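Local coordinates for GH3 beta-N-acetylglucosaminidase (Paenibacillaceae, PDB 6K5J), which hydrolyses the glycosidic bonds of terminal, non-reducing beta-linked N-acetylglucosamine, as a family 3 glycoside hydrolase, at residues A[192-200]-A[272-280]; A[229-238]-A[243-254]. One frame throughout, in Å; residues are numbered along the deposited sequence.

Contact 1 of 2, residues A[192-200]-A[272-280]; sequences EDSHHALPT and MNAISKFYG. With NAG (2-acetamido-2-deoxy-beta-D-glucopyranose), chain B.
Met272 reaches across to His195 and lays its methyl over the imidazole face. Its CB lies by the carbonyl O of Ser194. CG comes next, 3.8 Å from O1 of the bound NAG, and SD passes closer, 3.2 Å from the same O1. A bend at the last torsion (chi3 81°) then turns CE back toward the loop, where it sits 3.9 Å from the centroid of the His195 ring and only 4° off the ring normal, a CH-pi contact. The methyl also touches Ser194 OG at 3.4 Å, a hydroxyl whose hydrogen-bond partner is His187. In the ring plane of His195, ND1 donates to the syn lone pair of Asp193 OD1 at 2.7 Å, and this oxygen also takes the backbone N of His195 in an Asx turn. NE2 lies 2.7 Å from NAG O1 and is also hydrogen-bonded to a glycerol, probably from the crystallisation liquor. Two backbone bonds and one from a side chain join the loop to the start of helix 273-276: Asn273 N donates to His195 O at 3.2 Å, while Ala274 N to Ser194 O and the amide Asn273 ND2 to His196 O are weak. Farther along, Leu198 CB rests over one face of Phe278, 4.0 Å from CE1, and its CD2 meets the edge of the Tyr279 ring. Asp83, Lys182, His183, Arg152 and Asp268 also bind NAG. With the Met272 methyl over one face and ND1 held by Asp193, the His195 ring is fixed in its rotation, which keeps NE2 directed at the anomeric oxygen of the sugar.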
loop_
_atom_site.group_PDB
_atom_site.type_symbol
_atom_site.label_atom_id
_atom_site.label_comp_id
_atom_site.label_asym_id
_atom_site.label_seq_id
_atom_site.Cartn_x
_atom_site.Cartn_y
_atom_site.Cartn_z
ATOM N N GLU A 192 3.249 12.760 -10.910
ATOM C CA GLU A 192 2.073 13.342 -10.289
ATOM C C GLU A 192 1.238 12.258 -9.623
ATOM O O GLU A 192 1.313 11.081 -9.973
ATOM C CB GLU A 192 1.228 14.097 -11.313
ATOM C CG GLU A 192 1.916 15.341 -11.847
ATOM C CD GLU A 192 0.963 16.193 -12.644
ATOM O OE1 GLU A 192 0.740 15.866 -13.828
ATOM O OE2 GLU A 192 0.424 17.168 -12.073
ATOM N N ASP A 193 0.431 12.686 -8.657
ATOM C CA ASP A 193 -0.335 11.796 -7.794
ATOM C C ASP A 193 -1.781 11.798 -8.273
ATOM O O ASP A 193 -2.412 12.860 -8.344
ATOM C CB ASP A 193 -0.226 12.263 -6.338
ATOM C CG ASP A 193 -0.968 11.369 -5.362
ATOM O OD1 ASP A 193 -1.755 10.497 -5.792
ATOM O OD2 ASP A 193 -0.772 11.560 -4.140
ATOM N N SER A 194 -2.306 10.612 -8.597
ATOM C CA SER A 194 -3.681 10.532 -9.082
ATOM C C SER A 194 -4.712 10.832 -7.995
ATOM O O SER A 194 -5.902 10.968 -8.315
ATOM C CB SER A 194 -3.945 9.154 -9.715
ATOM O OG SER A 194 -3.434 8.090 -8.920
ATOM N N HIS A 195 -4.299 10.941 -6.724
ATOM C CA HIS A 195 -5.215 11.459 -5.705
ATOM C C HIS A 195 -5.588 12.911 -5.980
ATOM O O HIS A 195 -6.693 13.343 -5.630
ATOM C CB HIS A 195 -4.597 11.381 -4.305
ATOM C CG HIS A 195 -4.431 9.993 -3.774
ATOM N ND1 HIS A 195 -3.310 9.233 -4.028
ATOM C CD2 HIS A 195 -5.217 9.248 -2.960
ATOM C CE1 HIS A 195 -3.422 8.067 -3.411
ATOM N NE2 HIS A 195 -4.572 8.048 -2.762
ATOM N N HIS A 196 -4.679 13.676 -6.587
ATOM C CA HIS A 196 -4.809 15.124 -6.672
ATOM C C HIS A 196 -4.879 15.661 -8.085
ATOM O O HIS A 196 -5.355 16.786 -8.270
ATOM C CB HIS A 196 -3.630 15.813 -5.962
ATOM C CG HIS A 196 -3.422 15.341 -4.559
ATOM N ND1 HIS A 196 -4.431 15.344 -3.620
ATOM C CD2 HIS A 196 -2.333 14.821 -3.942
ATOM C CE1 HIS A 196 -3.969 14.857 -2.480
ATOM N NE2 HIS A 196 -2.699 14.531 -2.650
ATOM N N ALA A 197 -4.411 14.905 -9.073
ATOM C CA ALA A 197 -4.311 15.365 -10.449
ATOM C C ALA A 197 -4.552 14.171 -11.363
ATOM O O ALA A 197 -4.748 13.041 -10.903
ATOM C CB ALA A 197 -2.943 16.011 -10.706
ATOM N N LEU A 198 -4.537 14.430 -12.671
ATOM C CA LEU A 198 -4.646 13.395 -13.697
ATOM C C LEU A 198 -3.271 13.193 -14.325
ATOM O O LEU A 198 -2.898 13.911 -15.266
ATOM C CB LEU A 198 -5.675 13.795 -14.754
ATOM C CG LEU A 198 -6.003 12.802 -15.867
ATOM C CD1 LEU A 198 -6.496 11.470 -15.294
ATOM C CD2 LEU A 198 -7.064 13.409 -16.785
ATOM N N PRO A 199 -2.477 12.245 -13.837
ATOM C CA PRO A 199 -1.106 12.097 -14.331
ATOM C C PRO A 199 -1.080 11.465 -15.715
ATOM O O PRO A 199 -2.029 10.809 -16.153
ATOM C CB PRO A 199 -0.446 11.173 -13.294
ATOM C CG PRO A 199 -1.445 11.075 -12.134
ATOM C CD PRO A 199 -2.783 11.271 -12.778
ATOM N N THR A 200 0.043 11.673 -16.398
ATOM C CA THR A 200 0.306 11.095 -17.708
ATOM C C THR A 200 1.596 10.294 -17.657
ATOM O O THR A 200 2.588 10.747 -17.075
ATOM C CB THR A 200 0.424 12.179 -18.788
ATOM O OG1 THR A 200 -0.797 12.915 -18.865
ATOM C CG2 THR A 200 0.735 11.550 -20.162
ATOM N N MET A 272 -11.175 9.741 -5.935
ATOM C CA MET A 272 -9.927 10.445 -6.219
ATOM C C MET A 272 -10.135 11.535 -7.272
ATOM O O MET A 272 -10.956 11.398 -8.187
ATOM C CB MET A 272 -8.853 9.456 -6.693
ATOM C CG MET A 272 -8.366 8.476 -5.614
ATOM S SD MET A 272 -7.553 7.012 -6.323
ATOM C CE MET A 272 -5.921 7.679 -6.657
ATOM N N ASN A 273 -9.368 12.627 -7.134
ATOM C CA ASN A 273 -9.517 13.785 -8.016
ATOM C C ASN A 273 -9.430 13.401 -9.487
ATOM O O ASN A 273 -10.131 13.977 -10.325
ATOM C CB ASN A 273 -8.446 14.838 -7.713
ATOM C CG ASN A 273 -8.849 15.785 -6.600
ATOM O OD1 ASN A 273 -9.769 15.506 -5.840
ATOM N ND2 ASN A 273 -8.152 16.919 -6.501
ATOM N N ALA A 274 -8.562 12.444 -9.825
ATOM C CA ALA A 274 -8.393 12.088 -11.230
ATOM C C ALA A 274 -9.716 11.688 -11.880
ATOM O O ALA A 274 -9.895 11.894 -13.086
ATOM C CB ALA A 274 -7.365 10.968 -11.368
ATOM N N ILE A 275 -10.652 11.145 -11.104
ATOM C CA ILE A 275 -11.983 10.801 -11.600
ATOM C C ILE A 275 -13.028 11.821 -11.167
ATOM O O ILE A 275 -13.770 12.344 -11.998
ATOM C CB ILE A 275 -12.392 9.381 -11.148
ATOM C CG1 ILE A 275 -11.361 8.329 -11.585
ATOM C CG2 ILE A 275 -13.766 9.037 -11.719
ATOM C CD1 ILE A 275 -11.190 8.216 -13.090
ATOM N N SER A 276 -13.129 12.087 -9.859
ATOM C CA SER A 276 -14.262 12.850 -9.346
ATOM C C SER A 276 -14.251 14.290 -9.838
ATOM O O SER A 276 -15.319 14.875 -10.032
ATOM C CB SER A 276 -14.287 12.830 -7.816
ATOM O OG SER A 276 -13.065 13.320 -7.292
ATOM N N LYS A 277 -13.074 14.874 -10.046
ATOM C CA LYS A 277 -12.997 16.269 -10.463
ATOM C C LYS A 277 -13.089 16.437 -11.970
ATOM O O LYS A 277 -13.588 17.464 -12.443
ATOM C CB LYS A 277 -11.698 16.905 -9.956
ATOM C CG LYS A 277 -11.567 18.394 -10.257
ATOM C CD LYS A 277 -10.120 18.800 -10.505
ATOM C CE LYS A 277 -9.641 19.798 -9.460
ATOM N NZ LYS A 277 -8.229 20.230 -9.693
ATOM N N PHE A 278 -12.624 15.457 -12.740
ATOM C CA PHE A 278 -12.639 15.576 -14.189
ATOM C C PHE A 278 -13.808 14.852 -14.843
ATOM O O PHE A 278 -14.185 15.217 -15.962
ATOM C CB PHE A 278 -11.327 15.039 -14.784
ATOM C CG PHE A 278 -10.095 15.784 -14.335
ATOM C CD1 PHE A 278 -9.429 15.423 -13.173
ATOM C CD2 PHE A 278 -9.599 16.841 -15.084
ATOM C CE1 PHE A 278 -8.292 16.107 -12.758
ATOM C CE2 PHE A 278 -8.465 17.527 -14.678
ATOM C CZ PHE A 278 -7.812 17.161 -13.513
ATOM N N TYR A 279 -14.391 13.847 -14.187
ATOM C CA TYR A 279 -15.413 13.040 -14.844
ATOM C C TYR A 279 -16.682 12.863 -14.016
ATOM O O TYR A 279 -17.758 12.689 -14.594
ATOM C CB TYR A 279 -14.840 11.666 -15.224
ATOM C CG TYR A 279 -13.618 11.749 -16.111
ATOM C CD1 TYR A 279 -13.735 11.781 -17.497
ATOM C CD2 TYR A 279 -12.341 11.798 -15.560
ATOM C CE1 TYR A 279 -12.606 11.868 -18.310
ATOM C CE2 TYR A 279 -11.215 11.881 -16.353
ATOM C CZ TYR A 279 -11.350 11.920 -17.730
ATOM O OH TYR A 279 -10.221 12.008 -18.511
ATOM N N GLY A 280 -16.583 12.898 -12.687
ATOM C CA GLY A 280 -17.718 12.651 -11.788
ATOM C C GLY A 280 -17.841 11.187 -11.394
ATOM O O GLY A 280 -17.504 10.283 -12.148
HETATM C C1 NAG B . -6.508 4.754 -3.828
HETATM C C2 NAG B . -5.121 4.072 -3.952
HETATM C C3 NAG B . -5.254 2.539 -4.001
HETATM C C4 NAG B . -6.164 2.023 -2.895
HETATM C C5 NAG B . -7.501 2.741 -2.976
HETATM C C6 NAG B . -8.493 2.309 -1.919
HETATM C C7 NAG B . -3.174 4.986 -5.165
HETATM C C8 NAG B . -2.650 5.420 -6.507
HETATM N N2 NAG B . -4.440 4.555 -5.145
HETATM O O1 NAG B . -6.303 6.086 -3.495
HETATM O O3 NAG B . -3.969 1.936 -3.878
HETATM O O4 NAG B . -6.364 0.621 -3.036
HETATM O O5 NAG B . -7.267 4.139 -2.780
HETATM O O6 NAG B . -8.102 2.753 -0.626
HETATM O O7 NAG B . -2.474 5.003 -4.154
#

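Contact 2 of 2, residues A[229-238]-A[243-254]; sequences TAHVLFPAVE and PATLSSNVIEGL
Thr229 and Thr245 meet through their hydroxyls, OG1 to OG1 at 2.7 Å, a hydrogen bond in which either may donate. The methyl CG2 of Thr229 turns instead to Ile251 CD1, 3.9 Å away. Ala230 offers its carbonyl O to Thr245 N in a weak bond. His231, at the centre of an inverse gamma turn, swings its ring back so that ND1 hydrogen-bonds Thr245 OG1 at 2.7 Å, with either able to donate; the hydroxyl approaches the ring edge near its plane, and NE2 is hydrogen-bonded to the backbone carbonyl O of the 3-sulfinoalanine at position 269. Thr245 OG1 is thus gripped by two side chains of the opposite segment. Val232 O accepts from Ala244 N at 2.9 Å (N-H...O angle 152°), with Pro243 CA close to the same oxygen. This is the loop of a beta-alpha unit in the TIM-barrel-type domain, carrying the chain from strand 226-229 to helix 249-258. Leu233 CD2 lies against the Pro243 ring, and Phe234 touches the Ala244 methyl. Val237 divides its work: O accepts from Asn249 ND2 at 2.8 Å, in the carbonyl plane, while CG1 packs 3.8 Å from Val250 CG2 and also reaches Leu254. Glu238 has its chain bent at chi2 (55°), which brings OE2 to Ser247 OG at 2.7 Å; the serine donates to the anti lone pair and itself caps Val250 N. Replacing Glu238 with an alanine would probably leave the Ser247 hydroxyl without its acceptor and free to turn away from its capping position. A water donates to OE2 and, weakly, to Asn249 OD1, while OE1 accepts from Glu240 N.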
loop_
_atom_site.group_PDB
_atom_site.type_symbol
_atom_site.label_atom_id
_atom_site.label_comp_id
_atom_site.label_asym_id
_atom_site.label_seq_id
_atom_site.Cartn_x
_atom_site.Cartn_y
_atom_site.Cartn_z
ATOM N N THR A 229 -7.129 -0.842 -11.583
ATOM C CA THR A 229 -6.632 0.080 -12.594
ATOM C C THR A 229 -5.972 1.302 -11.953
ATOM O O THR A 229 -6.088 1.546 -10.747
ATOM C CB THR A 229 -7.775 0.532 -13.517
ATOM O OG1 THR A 229 -8.710 1.309 -12.764
ATOM C CG2 THR A 229 -8.490 -0.658 -14.107
ATOM N N ALA A 230 -5.278 2.083 -12.791
ATOM C CA ALA A 230 -4.700 3.370 -12.419
ATOM C C ALA A 230 -5.462 4.513 -13.084
ATOM O O ALA A 230 -5.799 4.434 -14.272
ATOM C CB ALA A 230 -3.232 3.445 -12.842
ATOM N N HIS A 231 -5.711 5.586 -12.323
ATOM C CA HIS A 231 -6.329 6.803 -12.857
ATOM C C HIS A 231 -5.276 7.661 -13.566
ATOM O O HIS A 231 -5.023 8.810 -13.199
ATOM C CB HIS A 231 -6.985 7.625 -11.755
ATOM C CG HIS A 231 -8.052 6.915 -10.970
ATOM N ND1 HIS A 231 -8.899 5.969 -11.516
ATOM C CD2 HIS A 231 -8.422 7.050 -9.675
ATOM C CE1 HIS A 231 -9.737 5.546 -10.584
ATOM N NE2 HIS A 231 -9.473 6.191 -9.459
ATOM N N VAL A 232 -4.653 7.085 -14.592
ATOM C CA VAL A 232 -3.492 7.682 -15.248
ATOM C C VAL A 232 -3.680 7.592 -16.760
ATOM O O VAL A 232 -4.187 6.588 -17.270
ATOM C CB VAL A 232 -2.189 6.982 -14.788
ATOM C CG1 VAL A 232 -0.971 7.430 -15.611
ATOM C CG2 VAL A 232 -1.965 7.220 -13.282
ATOM N N LEU A 233 -3.304 8.655 -17.474
ATOM C CA LEU A 233 -3.366 8.665 -18.932
ATOM C C LEU A 233 -2.161 7.953 -19.535
ATOM O O LEU A 233 -1.020 8.185 -19.125
ATOM C CB LEU A 233 -3.402 10.099 -19.459
ATOM C CG LEU A 233 -4.515 10.976 -18.895
ATOM C CD1 LEU A 233 -4.223 12.442 -19.185
ATOM C CD2 LEU A 233 -5.831 10.545 -19.520
ATOM N N PHE A 234 -2.423 7.103 -20.532
ATOM C CA PHE A 234 -1.388 6.405 -21.297
ATOM C C PHE A 234 -1.644 6.665 -22.779
ATOM O O PHE A 234 -2.269 5.847 -23.465
ATOM C CB PHE A 234 -1.381 4.903 -20.991
ATOM C CG PHE A 234 -0.998 4.569 -19.565
ATOM C CD1 PHE A 234 -1.950 4.613 -18.553
ATOM C CD2 PHE A 234 0.305 4.228 -19.243
ATOM C CE1 PHE A 234 -1.606 4.324 -17.238
ATOM C CE2 PHE A 234 0.662 3.941 -17.937
ATOM C CZ PHE A 234 -0.297 3.984 -16.930
ATOM N N PRO A 235 -1.173 7.798 -23.306
ATOM C CA PRO A 235 -1.459 8.135 -24.715
ATOM C C PRO A 235 -0.980 7.107 -25.729
ATOM O O PRO A 235 -1.523 7.077 -26.838
ATOM C CB PRO A 235 -0.742 9.479 -24.915
ATOM C CG PRO A 235 0.188 9.621 -23.730
ATOM C CD PRO A 235 -0.467 8.886 -22.609
ATOM N N ALA A 236 0.022 6.278 -25.413
ATOM C CA ALA A 236 0.428 5.246 -26.366
ATOM C C ALA A 236 -0.630 4.163 -26.526
ATOM O O ALA A 236 -0.612 3.435 -27.526
ATOM C CB ALA A 236 1.752 4.601 -25.945
ATOM N N VAL A 237 -1.532 4.034 -25.556
ATOM C CA VAL A 237 -2.604 3.055 -25.598
ATOM C C VAL A 237 -3.947 3.708 -25.890
ATOM O O VAL A 237 -4.732 3.190 -26.687
ATOM C CB VAL A 237 -2.665 2.245 -24.282
ATOM C CG1 VAL A 237 -3.710 1.131 -24.391
ATOM C CG2 VAL A 237 -1.309 1.664 -23.954
ATOM N N GLU A 238 -4.220 4.845 -25.259
ATOM C CA GLU A 238 -5.515 5.514 -25.343
ATOM C C GLU A 238 -5.324 6.916 -25.903
ATOM O O GLU A 238 -4.763 7.788 -25.211
ATOM C CB GLU A 238 -6.180 5.569 -23.971
ATOM C CG GLU A 238 -7.465 6.377 -23.912
ATOM C CD GLU A 238 -8.497 5.904 -24.928
ATOM O OE1 GLU A 238 -8.762 6.651 -25.895
ATOM O OE2 GLU A 238 -9.039 4.787 -24.760
ATOM N N PRO A 243 -8.341 8.362 -18.476
ATOM C CA PRO A 243 -7.403 7.535 -17.705
ATOM C C PRO A 243 -7.696 6.058 -17.937
ATOM O O PRO A 243 -8.769 5.682 -18.416
ATOM C CB PRO A 243 -7.671 7.947 -16.254
ATOM C CG PRO A 243 -9.081 8.422 -16.254
ATOM C CD PRO A 243 -9.332 9.036 -17.615
ATOM N N ALA A 244 -6.714 5.217 -17.598
ATOM C CA ALA A 244 -6.854 3.780 -17.824
ATOM C C ALA A 244 -8.160 3.247 -17.243
ATOM O O ALA A 244 -8.812 2.393 -17.849
ATOM C CB ALA A 244 -5.663 3.033 -17.220
ATOM N N THR A 245 -8.557 3.752 -16.070
ATOM C CA THR A 245 -9.798 3.331 -15.426
ATOM C C THR A 245 -11.013 3.493 -16.329
ATOM O O THR A 245 -11.962 2.710 -16.233
ATOM C CB THR A 245 -10.005 4.146 -14.146
ATOM O OG1 THR A 245 -8.881 3.948 -13.284
ATOM C CG2 THR A 245 -11.285 3.729 -13.415
ATOM N N LEU A 246 -11.016 4.507 -17.192
ATOM C CA LEU A 246 -12.156 4.821 -18.043
ATOM C C LEU A 246 -11.904 4.528 -19.520
ATOM O O LEU A 246 -12.676 4.983 -20.369
ATOM C CB LEU A 246 -12.549 6.294 -17.862
ATOM C CG LEU A 246 -12.756 6.739 -16.412
ATOM C CD1 LEU A 246 -13.260 8.180 -16.333
ATOM C CD2 LEU A 246 -13.717 5.798 -15.675
ATOM N N SER A 247 -10.859 3.777 -19.849
ATOM C CA SER A 247 -10.430 3.579 -21.231
ATOM C C SER A 247 -10.704 2.152 -21.683
ATOM O O SER A 247 -10.097 1.204 -21.165
ATOM C CB SER A 247 -8.941 3.877 -21.375
ATOM O OG SER A 247 -8.453 3.348 -22.589
ATOM N N SER A 248 -11.593 1.992 -22.671
ATOM C CA SER A 248 -11.772 0.654 -23.228
ATOM C C SER A 248 -10.498 0.168 -23.908
ATOM O O SER A 248 -10.228 -1.035 -23.914
ATOM C CB SER A 248 -12.970 0.625 -24.189
ATOM O OG SER A 248 -12.844 1.612 -25.193
ATOM N N ASN A 249 -9.682 1.083 -24.448
ATOM C CA ASN A 249 -8.403 0.677 -25.037
ATOM C C ASN A 249 -7.503 -0.006 -24.016
ATOM O O ASN A 249 -6.850 -1.012 -24.327
ATOM C CB ASN A 249 -7.679 1.881 -25.634
ATOM C CG ASN A 249 -8.148 2.197 -27.038
ATOM O OD1 ASN A 249 -9.229 1.780 -27.444
ATOM N ND2 ASN A 249 -7.344 2.944 -27.777
ATOM N N VAL A 250 -7.447 0.528 -22.794
ATOM C CA VAL A 250 -6.574 -0.057 -21.779
ATOM C C VAL A 250 -7.188 -1.324 -21.193
ATOM O O VAL A 250 -6.487 -2.322 -20.986
ATOM C CB VAL A 250 -6.257 0.973 -20.673
ATOM C CG1 VAL A 250 -5.366 0.340 -19.597
ATOM C CG2 VAL A 250 -5.584 2.208 -21.258
ATOM N N ILE A 251 -8.487 -1.315 -20.898
ATOM C CA ILE A 251 -9.070 -2.439 -20.172
ATOM C C ILE A 251 -9.535 -3.523 -21.143
ATOM O O ILE A 251 -8.985 -4.629 -21.156
ATOM C CB ILE A 251 -10.211 -1.986 -19.245
ATOM C CG1 ILE A 251 -9.682 -0.994 -18.199
ATOM C CG2 ILE A 251 -10.813 -3.178 -18.544
ATOM C CD1 ILE A 251 -10.740 -0.490 -17.234
ATOM N N GLU A 252 -10.562 -3.235 -21.955
ATOM C CA GLU A 252 -11.028 -4.260 -22.889
ATOM C C GLU A 252 -9.946 -4.613 -23.895
ATOM O O GLU A 252 -9.754 -5.787 -24.227
ATOM C CB GLU A 252 -12.289 -3.804 -23.632
ATOM C CG GLU A 252 -13.579 -3.857 -22.826
ATOM C CD GLU A 252 -13.978 -5.253 -22.353
ATOM O OE1 GLU A 252 -13.402 -6.258 -22.826
ATOM O OE2 GLU A 252 -14.895 -5.339 -21.497
ATOM N N GLY A 253 -9.242 -3.612 -24.404
ATOM C CA GLY A 253 -8.258 -3.847 -25.440
ATOM C C GLY A 253 -7.006 -4.522 -24.930
ATOM O O GLY A 253 -6.676 -5.637 -25.338
ATOM N N LEU A 254 -6.312 -3.857 -24.008
ATOM C CA LEU A 254 -4.993 -4.319 -23.600
ATOM C C LEU A 254 -5.081 -5.406 -22.532
ATOM O O LEU A 254 -4.497 -6.483 -22.689
ATOM C CB LEU A 254 -4.174 -3.123 -23.115
ATOM C CG LEU A 254 -2.791 -3.322 -22.508
ATOM C CD1 LEU A 254 -1.852 -3.976 -23.504
ATOM C CD2 LEU A 254 -2.244 -1.969 -22.059
HETATM O O HOH W 1 -11.185 4.015 -26.078
#

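In the fold
Both contacts lie in the same family 3 N-terminal domain, their centres 14 Å apart, and both use loops that follow neighbouring parallel strands, 178-184 and 226-229. Contact 2 is the more buried, with 13 of 17 touching residues enclosed and 665 Å² covered; contact 1 is partly buried and buries 472 Å². Contact 2 links a strand exit to its own following helix by hydroxyl, carboxylate, amide and backbone bonds beside valine and leucine packing, whereas contact 1 joins a loop to a helix start 72 residues on, adding a methyl over a histidine face, with the sugar at one end. They meet directly, Pro199 O lying 2.8 Å from Leu233 N in a probable hydrogen bond.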